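Local coordinates for thiol-activated cytolysin (Desulfobulbus propionicus, PDB 6NAL), which probably forms large oligomeric pores in membranes, as other members of the thiol-activated (cholesterol-dependent) cytolysin family do, at residues 147-152 with 190-195; 244-249 with 289-294; 6-11 with 205-210; 13-18 with 226-231. All coordinates share one frame; numbering follows the deposited sequence.

Overall arrangement
Contacts 1 and 2 share the antiparallel core sheet expected of a cytolysin pore-forming domain, their centres about 10 Å apart. Strands 187-202 and 232-250 are neighbours in it, joined by probable hydrogen bonds such as Leu246 N to Ile191 O, 2.8 Å. Contacts 3 and 4 fasten the N-terminal helix and the chain just after it to loops that follow strand 187-202 and precede strand 232-250. Their centres are about 14 Å apart, and about 41 and 36 Å from that of contact 1. The same two strands connect the pore-forming sheet with this distant end. A bound imidazole, probably from the crystallisation liquor, lies about 4 Å from the side chain of Ser151 in contact 1.

Contact 1. Residues 147-152 with 190-195; sequences QYSSSL and LIRFKQ
Residues 147-152 pair with 190-195 as antiparallel neighbours in the core sheet of the cytolysin pore-forming domain, where 147-152 and 187-202 are probably the first and second strands, as in relatives. The backbone is satisfied by three reciprocal pairs: Gln147 with Lys194, Ser149 with Arg192 and Ser151 with Leu190. The straightest bond runs from Arg192 N to Ser149 O, 2.8 Å at 167°. Tyr148 N turns outward, to Tyr445 OH of the second subunit. On the face of Tyr148, Ile191 and Phe193, the tyrosine edge meets the face of Phe193, a T-shaped pair with centroids 5.1 Å apart and planes at 66°. With CG trans to the backbone N (chi1 -178°), the tyrosine also brings CE1 to 3.4 Å from Ile191 CG2. Several polar ends bond outside the two segments: Ser150 OG to Tyr189 OH, Ser151 OG to Lys162 NZ, and Lys194 NZ to Asn335 OD1. Ser151 OG also bonds Leu152 O within its own strand. The Arg192 guanidinium carries Lys194 CD over one face, and its NH1 bonds Gln243 OE1 weakly. NH2 stops 3.5 Å from Ser149 OG, whose own weak bond goes to Tyr148 O, while the buried Arg192 NE has no partner in the model.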
# COMPACT_ATOMS: atom_id res chain seq x y z
N GLN A 147 22.80 10.16 -20.60
CA GLN A 147 21.65 10.37 -19.74
C GLN A 147 20.71 9.16 -19.82
O GLN A 147 20.52 8.56 -20.87
CB GLN A 147 20.89 11.65 -20.10
CG GLN A 147 19.58 11.77 -19.35
CD GLN A 147 18.64 12.80 -19.98
OE1 GLN A 147 19.06 13.62 -20.81
NE2 GLN A 147 17.36 12.77 -19.57
N TYR A 148 20.12 8.81 -18.68
CA TYR A 148 19.42 7.55 -18.52
C TYR A 148 17.99 7.85 -18.13
O TYR A 148 17.75 8.78 -17.37
CB TYR A 148 20.13 6.71 -17.50
CG TYR A 148 19.51 5.37 -17.29
CD1 TYR A 148 19.76 4.33 -18.16
CD2 TYR A 148 18.71 5.12 -16.19
CE1 TYR A 148 19.21 3.09 -17.95
CE2 TYR A 148 18.14 3.88 -15.99
CZ TYR A 148 18.41 2.87 -16.86
OH TYR A 148 17.88 1.62 -16.68
N SER A 149 17.04 7.14 -18.74
CA SER A 149 15.63 7.28 -18.41
C SER A 149 14.97 5.92 -18.50
O SER A 149 15.26 5.18 -19.43
CB SER A 149 14.84 8.20 -19.35
OG SER A 149 15.40 9.50 -19.35
N SER A 150 14.06 5.61 -17.57
CA SER A 150 13.34 4.35 -17.64
C SER A 150 11.96 4.50 -17.01
O SER A 150 11.77 5.32 -16.12
CB SER A 150 14.09 3.25 -16.90
OG SER A 150 14.12 3.50 -15.50
N SER A 151 11.01 3.71 -17.48
CA SER A 151 9.65 3.83 -16.98
C SER A 151 8.80 2.79 -17.68
O SER A 151 9.03 2.48 -18.86
CB SER A 151 9.12 5.26 -17.18
OG SER A 151 7.74 5.37 -16.76
N LEU A 152 7.86 2.20 -16.96
CA LEU A 152 6.70 1.60 -17.59
C LEU A 152 6.00 2.65 -18.43
O LEU A 152 6.10 3.84 -18.15
CB LEU A 152 5.76 1.09 -16.52
CG LEU A 152 6.10 -0.16 -15.73
CD1 LEU A 152 5.14 -0.25 -14.49
CD2 LEU A 152 6.05 -1.34 -16.64
N LEU A 190 10.28 0.75 -20.84
CA LEU A 190 11.16 1.42 -21.80
C LEU A 190 12.33 2.11 -21.14
O LEU A 190 12.16 2.90 -20.20
CB LEU A 190 10.39 2.44 -22.61
CG LEU A 190 11.04 2.80 -23.95
CD1 LEU A 190 10.82 1.70 -24.93
CD2 LEU A 190 10.42 4.12 -24.43
N ILE A 191 13.52 1.86 -21.66
CA ILE A 191 14.74 2.51 -21.23
C ILE A 191 15.29 3.32 -22.40
O ILE A 191 15.31 2.85 -23.54
CB ILE A 191 15.77 1.46 -20.76
CG1 ILE A 191 15.24 0.71 -19.54
CG2 ILE A 191 17.14 2.08 -20.44
CD1 ILE A 191 16.10 -0.46 -19.16
N ARG A 192 15.81 4.50 -22.10
CA ARG A 192 16.50 5.31 -23.07
C ARG A 192 17.84 5.77 -22.54
O ARG A 192 17.90 6.38 -21.48
CB ARG A 192 15.69 6.54 -23.42
CG ARG A 192 16.26 7.23 -24.59
CD ARG A 192 15.69 8.60 -24.81
NE ARG A 192 15.74 9.40 -23.60
CZ ARG A 192 15.25 10.63 -23.53
NH1 ARG A 192 14.69 11.15 -24.61
NH2 ARG A 192 15.31 11.30 -22.38
N PHE A 193 18.89 5.55 -23.33
CA PHE A 193 20.20 6.15 -23.13
C PHE A 193 20.38 7.29 -24.12
O PHE A 193 20.22 7.08 -25.32
CB PHE A 193 21.32 5.13 -23.35
CG PHE A 193 21.31 3.98 -22.37
CD1 PHE A 193 20.49 2.90 -22.57
CD2 PHE A 193 22.14 3.99 -21.28
CE1 PHE A 193 20.46 1.85 -21.70
CE2 PHE A 193 22.13 2.95 -20.41
CZ PHE A 193 21.27 1.86 -20.61
N LYS A 194 20.70 8.49 -23.63
CA LYS A 194 20.78 9.63 -24.53
C LYS A 194 22.07 10.41 -24.35
O LYS A 194 22.38 10.85 -23.24
CB LYS A 194 19.60 10.58 -24.31
CG LYS A 194 19.53 11.80 -25.30
CD LYS A 194 18.59 12.91 -24.72
CE LYS A 194 17.79 13.48 -25.85
NZ LYS A 194 16.33 13.80 -25.49
N GLN A 195 22.77 10.66 -25.45
CA GLN A 195 24.00 11.44 -25.38
C GLN A 195 23.98 12.56 -26.40
O GLN A 195 23.80 12.31 -27.59
CB GLN A 195 25.24 10.57 -25.61
CG GLN A 195 26.51 11.36 -25.40
CD GLN A 195 27.77 10.49 -25.48
OE1 GLN A 195 27.68 9.29 -25.73
NE2 GLN A 195 28.94 11.12 -25.33

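Contact 2. Residues 244-249 with 289-294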
# COMPACT_ATOMS: atom_id res chain seq x y z
N ILE A 244 19.73 5.58 -27.73
CA ILE A 244 19.45 4.16 -27.68
C ILE A 244 18.16 3.94 -26.88
O ILE A 244 18.01 4.44 -25.76
CB ILE A 244 20.61 3.39 -27.02
CG1 ILE A 244 21.88 3.74 -27.80
CG2 ILE A 244 20.26 1.93 -26.99
CD1 ILE A 244 23.13 3.33 -27.07
N PHE A 245 17.25 3.16 -27.45
CA PHE A 245 16.01 2.78 -26.79
C PHE A 245 16.01 1.28 -26.61
O PHE A 245 16.33 0.56 -27.55
CB PHE A 245 14.80 3.18 -27.63
CG PHE A 245 14.51 4.63 -27.61
CD1 PHE A 245 15.03 5.46 -28.56
CD2 PHE A 245 13.69 5.17 -26.63
CE1 PHE A 245 14.75 6.83 -28.55
CE2 PHE A 245 13.41 6.52 -26.60
CZ PHE A 245 13.93 7.35 -27.57
N LEU A 246 15.63 0.81 -25.42
CA LEU A 246 15.39 -0.60 -25.16
C LEU A 246 13.94 -0.82 -24.73
O LEU A 246 13.52 -0.31 -23.70
CB LEU A 246 16.31 -1.13 -24.06
CG LEU A 246 17.75 -1.44 -24.44
CD1 LEU A 246 18.45 -0.13 -24.28
CD2 LEU A 246 18.26 -2.53 -23.58
N LYS A 247 13.22 -1.63 -25.47
CA LYS A 247 11.82 -1.90 -25.19
C LYS A 247 11.71 -3.31 -24.65
O LYS A 247 12.16 -4.26 -25.29
CB LYS A 247 10.97 -1.74 -26.45
CG LYS A 247 9.51 -2.03 -26.20
CD LYS A 247 8.67 -1.68 -27.45
CE LYS A 247 7.82 -2.87 -27.89
NZ LYS A 247 8.71 -4.04 -28.17
N PHE A 248 11.13 -3.45 -23.46
CA PHE A 248 10.88 -4.74 -22.84
C PHE A 248 9.37 -4.97 -22.79
O PHE A 248 8.64 -4.16 -22.22
CB PHE A 248 11.44 -4.81 -21.43
CG PHE A 248 12.88 -4.49 -21.31
CD1 PHE A 248 13.31 -3.18 -21.20
CD2 PHE A 248 13.83 -5.49 -21.29
CE1 PHE A 248 14.66 -2.89 -21.10
CE2 PHE A 248 15.16 -5.21 -21.16
CZ PHE A 248 15.58 -3.91 -21.07
N GLU A 249 8.92 -6.06 -23.39
CA GLU A 249 7.51 -6.40 -23.54
C GLU A 249 7.33 -7.80 -22.96
O GLU A 249 8.15 -8.70 -23.21
CB GLU A 249 7.09 -6.35 -25.00
CG GLU A 249 5.62 -6.00 -25.21
CD GLU A 249 5.22 -5.82 -26.69
OE1 GLU A 249 4.70 -6.79 -27.30
OE2 GLU A 249 5.41 -4.70 -27.24
N VAL A 289 13.01 -8.49 -25.92
CA VAL A 289 13.80 -7.26 -25.98
C VAL A 289 13.85 -6.75 -27.42
O VAL A 289 14.02 -7.53 -28.36
CB VAL A 289 15.22 -7.48 -25.44
CG1 VAL A 289 15.94 -6.14 -25.34
CG2 VAL A 289 15.20 -8.21 -24.12
N SER A 290 13.68 -5.45 -27.58
CA SER A 290 13.82 -4.78 -28.86
C SER A 290 14.69 -3.57 -28.62
O SER A 290 14.61 -2.97 -27.56
CB SER A 290 12.51 -4.34 -29.42
OG SER A 290 11.80 -5.49 -29.79
N ILE A 291 15.50 -3.22 -29.60
CA ILE A 291 16.47 -2.13 -29.46
C ILE A 291 16.57 -1.34 -30.74
O ILE A 291 16.66 -1.90 -31.84
CB ILE A 291 17.86 -2.65 -29.09
CG1 ILE A 291 17.77 -3.43 -27.80
CG2 ILE A 291 18.79 -1.52 -29.01
CD1 ILE A 291 19.10 -4.01 -27.42
N VAL A 292 16.61 -0.04 -30.60
CA VAL A 292 16.85 0.83 -31.71
C VAL A 292 17.96 1.79 -31.33
O VAL A 292 17.97 2.36 -30.23
CB VAL A 292 15.57 1.58 -32.15
CG1 VAL A 292 15.01 2.29 -31.02
CG2 VAL A 292 15.86 2.56 -33.24
N VAL A 293 18.88 1.98 -32.26
CA VAL A 293 20.04 2.83 -32.07
C VAL A 293 20.02 3.89 -33.17
O VAL A 293 19.90 3.56 -34.35
CB VAL A 293 21.33 2.01 -32.10
CG1 VAL A 293 22.53 2.97 -32.19
CG2 VAL A 293 21.44 1.06 -30.87
N HIS A 294 20.17 5.15 -32.80
CA HIS A 294 19.91 6.28 -33.70
C HIS A 294 20.99 7.34 -33.45
O HIS A 294 21.20 7.75 -32.31
CB HIS A 294 18.49 6.80 -33.43
CG HIS A 294 18.05 7.93 -34.30
ND1 HIS A 294 17.26 8.96 -33.85
CD2 HIS A 294 18.29 8.18 -35.61
CE1 HIS A 294 17.05 9.81 -34.84
NE2 HIS A 294 17.68 9.37 -35.91
O HOH W 1 10.07 -5.98 -27.26
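Phe245, Val289 and Lys247 give up much of their surface where strand segments 244-249 and 289-294 run antiparallel. Phe245 is held by its backbone: its N bonds almost head-on to Val292 O (3.0 Å, 172°), and its O receives Val292 N. Its CB lies beside Val292 CG1 at 3.5 Å, because that methyl sits between the backbone N and carbonyl carbon of Val292 (chi1 55°) and so swings over to the phenylalanine. Leu170 and Leu174 of helix 167-174 pack on Phe245. Val289 points to the other face, beside Phe248, with CG2 reaching CD2 of that ring at 4.2 Å. Leu246 and Ile291 continue this apolar row, CG to CG1 at 3.9 Å, as do Ile244 and Val293; Ile315 of helix 309-320 packs on Leu246, Val289 and Ile291, and Ile318 on Val293. Lys247 shares the Phe245 face and brings a charge into a buried place. Its N bonds Ser290 O at 2.8 Å, and its chain bends near the end to bring NZ within 3.5 Å of Glu249 OE2, a salt bridge along its own strand. NZ does not bond Ser290 OG directly; water 1 joins the two, though its separation from NZ is doubtfully short, and Ser290 OG also bonds Asn302 OD1. The pairing probably corresponds to that of the third and fourth core strands of the cytolysin pore-forming domain, with a helical segment between them that in relatives unfolds into a membrane-inserting hairpin, and strand 299-305 paired along the outer edge of the fourth.

Contact 3. Residues 6-11 with 205-210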
# COMPACT_ATOMS: atom_id res chain seq x y z
N LEU A 6 6.50 47.60 -41.62
CA LEU A 6 5.12 47.12 -41.49
C LEU A 6 5.07 45.78 -40.77
O LEU A 6 4.16 45.53 -39.96
CB LEU A 6 4.48 47.01 -42.88
CG LEU A 6 3.09 46.35 -42.95
CD1 LEU A 6 2.09 47.21 -42.17
CD2 LEU A 6 2.59 46.13 -44.41
N ILE A 7 6.05 44.91 -41.04
CA ILE A 7 6.09 43.61 -40.36
C ILE A 7 6.34 43.80 -38.88
O ILE A 7 5.68 43.17 -38.06
CB ILE A 7 7.13 42.70 -41.02
CG1 ILE A 7 6.59 42.28 -42.40
CG2 ILE A 7 7.41 41.48 -40.18
CD1 ILE A 7 7.61 41.64 -43.30
N ASN A 8 7.24 44.70 -38.50
CA ASN A 8 7.46 44.96 -37.08
C ASN A 8 6.18 45.44 -36.41
O ASN A 8 5.78 44.91 -35.37
CB ASN A 8 8.57 45.97 -36.89
CG ASN A 8 9.92 45.33 -37.04
OD1 ASN A 8 10.12 44.16 -36.67
ND2 ASN A 8 10.87 46.07 -37.64
N ASP A 9 5.50 46.41 -37.00
CA ASP A 9 4.32 46.94 -36.33
C ASP A 9 3.24 45.87 -36.22
O ASP A 9 2.67 45.68 -35.14
CB ASP A 9 3.80 48.18 -37.05
CG ASP A 9 4.89 49.21 -37.27
OD1 ASP A 9 5.76 49.39 -36.37
OD2 ASP A 9 4.89 49.81 -38.36
N LYS A 10 2.97 45.14 -37.30
CA LYS A 10 1.94 44.10 -37.22
C LYS A 10 2.34 42.97 -36.27
O LYS A 10 1.47 42.34 -35.64
CB LYS A 10 1.63 43.58 -38.63
CG LYS A 10 0.73 44.57 -39.45
CD LYS A 10 -0.60 43.93 -39.80
CE LYS A 10 -1.63 45.00 -40.19
NZ LYS A 10 -2.89 44.88 -39.39
N LEU A 11 3.64 42.66 -36.17
CA LEU A 11 4.09 41.66 -35.22
C LEU A 11 3.89 42.13 -33.78
O LEU A 11 3.26 41.43 -32.98
CB LEU A 11 5.56 41.35 -35.44
CG LEU A 11 5.87 40.23 -36.43
CD1 LEU A 11 7.38 40.08 -36.41
CD2 LEU A 11 5.14 38.96 -36.13
N PRO A 205 17.13 38.21 -34.34
CA PRO A 205 17.48 39.62 -34.48
C PRO A 205 16.73 40.46 -33.47
O PRO A 205 15.58 40.17 -33.12
CB PRO A 205 17.06 39.96 -35.92
CG PRO A 205 16.91 38.64 -36.61
CD PRO A 205 16.48 37.66 -35.55
N ALA A 206 17.43 41.50 -32.98
CA ALA A 206 16.86 42.46 -32.05
C ALA A 206 15.46 42.87 -32.49
O ALA A 206 14.48 42.50 -31.85
CB ALA A 206 17.76 43.69 -31.93
N LYS A 207 15.36 43.63 -33.58
CA LYS A 207 14.04 43.87 -34.17
C LYS A 207 13.68 42.67 -35.05
O LYS A 207 14.46 42.30 -35.93
CB LYS A 207 14.01 45.18 -34.97
CG LYS A 207 13.21 46.33 -34.23
CD LYS A 207 11.72 46.44 -34.65
CE LYS A 207 10.97 47.58 -33.91
NZ LYS A 207 10.53 47.23 -32.51
N PRO A 208 12.53 42.04 -34.83
CA PRO A 208 12.29 40.72 -35.43
C PRO A 208 12.25 40.73 -36.94
O PRO A 208 12.67 39.75 -37.57
CB PRO A 208 10.93 40.31 -34.84
CG PRO A 208 10.68 41.25 -33.70
CD PRO A 208 11.40 42.51 -34.04
N ALA A 209 11.71 41.79 -37.54
CA ALA A 209 11.55 41.85 -38.99
C ALA A 209 12.88 41.66 -39.71
O ALA A 209 12.90 41.21 -40.87
CB ALA A 209 10.91 43.17 -39.40
N ASP A 210 13.99 41.98 -39.05
CA ASP A 210 15.31 41.80 -39.66
C ASP A 210 15.60 40.37 -40.14
O ASP A 210 16.54 40.17 -40.92
CB ASP A 210 16.45 42.20 -38.69
CG ASP A 210 16.36 43.67 -38.23
OD1 ASP A 210 15.33 44.36 -38.48
OD2 ASP A 210 17.35 44.13 -37.59
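A single hydrogen bond, flanked by small apolar contacts, fixes the N-terminal helix, through Ile7, Asn8 and Leu11, against the loop that follows strand 187-202, far from the centre of the molecule. Asn8 does the polar work: its OD1 accepts the backbone N of Ala209 at 3.0 Å, with an N-H...O angle of 150° and the donor tilted 23° from the carbonyl plane. CG of Asn8 lies opposite its own carbonyl carbon (chi1 -79°), which carries the amide out from the helix to the loop. The receiving element is the start of a 3-10 segment, from residue 208 on, in the connection between strand 187-202 and helix 218-224; Asp210 N to Lys207 O at 3.2 Å holds it, and the asparagine takes the N-H of its second residue. Ile7 CG2 rests on the methyl of Ala209 at 4.0 Å, with Phe212 also packing on Ile7. One helical turn further on, Leu11 CD1 meets Pro208 CB at 3.9 Å, the two side chains lying antiparallel alongside one another; Trp218 packs on Leu11 and Leu341 on Pro208. The Asn8 amide, crossed by Lys207, is modelled tightly against both Lys207 CD and Ala209 CB, so its exact position is doubtful.

Contact 4. Residues 13-18 with 226-231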
# COMPACT_ATOMS: atom_id res chain seq x y z
N SER A 13 1.95 44.27 -32.63
CA SER A 13 0.54 44.41 -32.31
C SER A 13 -0.19 43.08 -32.33
O SER A 13 -1.42 43.05 -32.14
CB SER A 13 -0.12 45.40 -33.28
OG SER A 13 -0.78 44.72 -34.34
N LEU A 14 0.50 41.97 -32.56
CA LEU A 14 -0.14 40.66 -32.61
C LEU A 14 -0.27 40.13 -31.19
O LEU A 14 0.71 39.69 -30.58
CB LEU A 14 0.67 39.73 -33.50
CG LEU A 14 -0.01 38.47 -34.00
CD1 LEU A 14 -0.89 38.64 -35.21
CD2 LEU A 14 1.14 37.47 -34.30
N GLN A 15 -1.50 40.18 -30.66
CA GLN A 15 -1.79 39.90 -29.26
C GLN A 15 -2.18 38.43 -29.13
O GLN A 15 -3.12 37.96 -29.79
CB GLN A 15 -2.89 40.82 -28.72
CG GLN A 15 -2.83 42.23 -29.26
CD GLN A 15 -4.21 42.84 -29.49
OE1 GLN A 15 -5.07 42.81 -28.61
NE2 GLN A 15 -4.43 43.40 -30.69
N TYR A 16 -1.41 37.70 -28.33
CA TYR A 16 -1.66 36.29 -28.07
C TYR A 16 -0.95 35.97 -26.77
O TYR A 16 0.01 36.65 -26.39
CB TYR A 16 -1.17 35.36 -29.20
CG TYR A 16 0.31 35.42 -29.37
CD1 TYR A 16 1.17 34.74 -28.50
CD2 TYR A 16 0.87 36.21 -30.38
CE1 TYR A 16 2.52 34.85 -28.64
CE2 TYR A 16 2.22 36.32 -30.54
CZ TYR A 16 3.05 35.64 -29.67
OH TYR A 16 4.41 35.76 -29.87
N ASN A 17 -1.43 34.93 -26.11
CA ASN A 17 -0.91 34.54 -24.81
C ASN A 17 0.12 33.43 -25.01
O ASN A 17 -0.26 32.33 -25.45
CB ASN A 17 -2.04 34.06 -23.91
CG ASN A 17 -1.56 33.30 -22.67
OD1 ASN A 17 -2.20 32.35 -22.25
ND2 ASN A 17 -0.45 33.73 -22.08
N PRO A 18 1.41 33.67 -24.76
CA PRO A 18 2.41 32.64 -25.09
C PRO A 18 2.08 31.28 -24.51
O PRO A 18 2.41 30.26 -25.13
CB PRO A 18 3.72 33.20 -24.52
CG PRO A 18 3.52 34.69 -24.49
CD PRO A 18 2.04 34.88 -24.18
N ILE A 226 0.34 32.89 -40.82
CA ILE A 226 0.56 33.69 -39.61
C ILE A 226 -0.69 34.48 -39.25
O ILE A 226 -1.39 35.02 -40.12
CB ILE A 226 1.76 34.63 -39.80
CG1 ILE A 226 3.00 33.78 -40.02
CG2 ILE A 226 1.90 35.54 -38.60
CD1 ILE A 226 3.33 32.87 -38.83
N SER A 227 -0.95 34.57 -37.94
CA SER A 227 -2.15 35.17 -37.38
C SER A 227 -2.04 35.05 -35.86
O SER A 227 -1.11 34.41 -35.36
CB SER A 227 -3.42 34.50 -37.91
OG SER A 227 -3.59 33.21 -37.34
N GLU A 228 -3.01 35.58 -35.12
CA GLU A 228 -2.93 35.54 -33.67
C GLU A 228 -3.04 34.12 -33.12
O GLU A 228 -2.46 33.83 -32.08
CB GLU A 228 -4.01 36.41 -33.05
CG GLU A 228 -3.83 37.86 -33.41
CD GLU A 228 -4.67 38.77 -32.57
OE1 GLU A 228 -5.50 38.24 -31.80
OE2 GLU A 228 -4.50 40.01 -32.68
N GLU A 229 -3.78 33.24 -33.78
CA GLU A 229 -3.83 31.84 -33.38
C GLU A 229 -2.60 31.05 -33.82
O GLU A 229 -2.37 29.95 -33.31
CB GLU A 229 -5.08 31.16 -33.95
CG GLU A 229 -6.42 31.75 -33.47
CD GLU A 229 -6.72 33.14 -34.05
OE1 GLU A 229 -6.03 33.54 -35.04
OE2 GLU A 229 -7.64 33.83 -33.52
N HIS A 230 -1.80 31.56 -34.75
CA HIS A 230 -0.62 30.85 -35.23
C HIS A 230 0.54 31.81 -35.38
O HIS A 230 1.00 32.09 -36.48
CB HIS A 230 -0.97 30.12 -36.52
CG HIS A 230 -2.10 29.16 -36.34
ND1 HIS A 230 -1.94 27.91 -35.77
CD2 HIS A 230 -3.42 29.28 -36.60
CE1 HIS A 230 -3.10 27.30 -35.73
NE2 HIS A 230 -4.02 28.10 -36.24
N PRO A 231 1.02 32.36 -34.27
CA PRO A 231 2.17 33.29 -34.32
C PRO A 231 3.41 32.61 -34.86
O PRO A 231 3.47 31.37 -34.87
CB PRO A 231 2.37 33.70 -32.86
CG PRO A 231 1.72 32.59 -32.06
CD PRO A 231 0.57 32.08 -32.90
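Tyr16 and Pro231 form the apolar core of a loop-to-loop contact, and the tyrosine rotamer sets its ring against the proline. CG of Tyr16 stands between the backbone N and the carbonyl carbon (chi1 63°), the crowded position, and turns one face of the ring toward the proline. Pro231 CB sits over that face, 3.9 Å from the ring centroid and displaced toward the rim, where CE2 is 3.5 Å away. Phe340 of strand 332-340 also meets the Tyr16 ring and packs on the proline. Leu14 reaches across by another route: with CG trans to the backbone N (chi1 -163°), its two methyls divide, CD1 lying 3.5 Å from Glu228 CG and CD2 4.2 Å from Pro231 CB. Glu228, its chain extended beyond CG, carries its carboxylate alongside the backbone of Gln15, where OE1 comes within 3.1 Å of Gln15 O. Both are acceptors, so no bond forms unless a proton is held between them, and the crowding might raise the carboxylate's affinity for one. Gln15 bends at its second torsion, and NE2 folds back to Ser13 O in a weak bond, a conformation that a crystal neighbour touching this side chain may influence. Glu228 itself begins the middle of a tight bend, closed by His230 N to Ser227 O at 3.0 Å. The N-terminal loop thus packs against a type I beta turn, Ser227 to His230, that leads into strand 232-250, with a proline-aromatic CH-pi contact just after it.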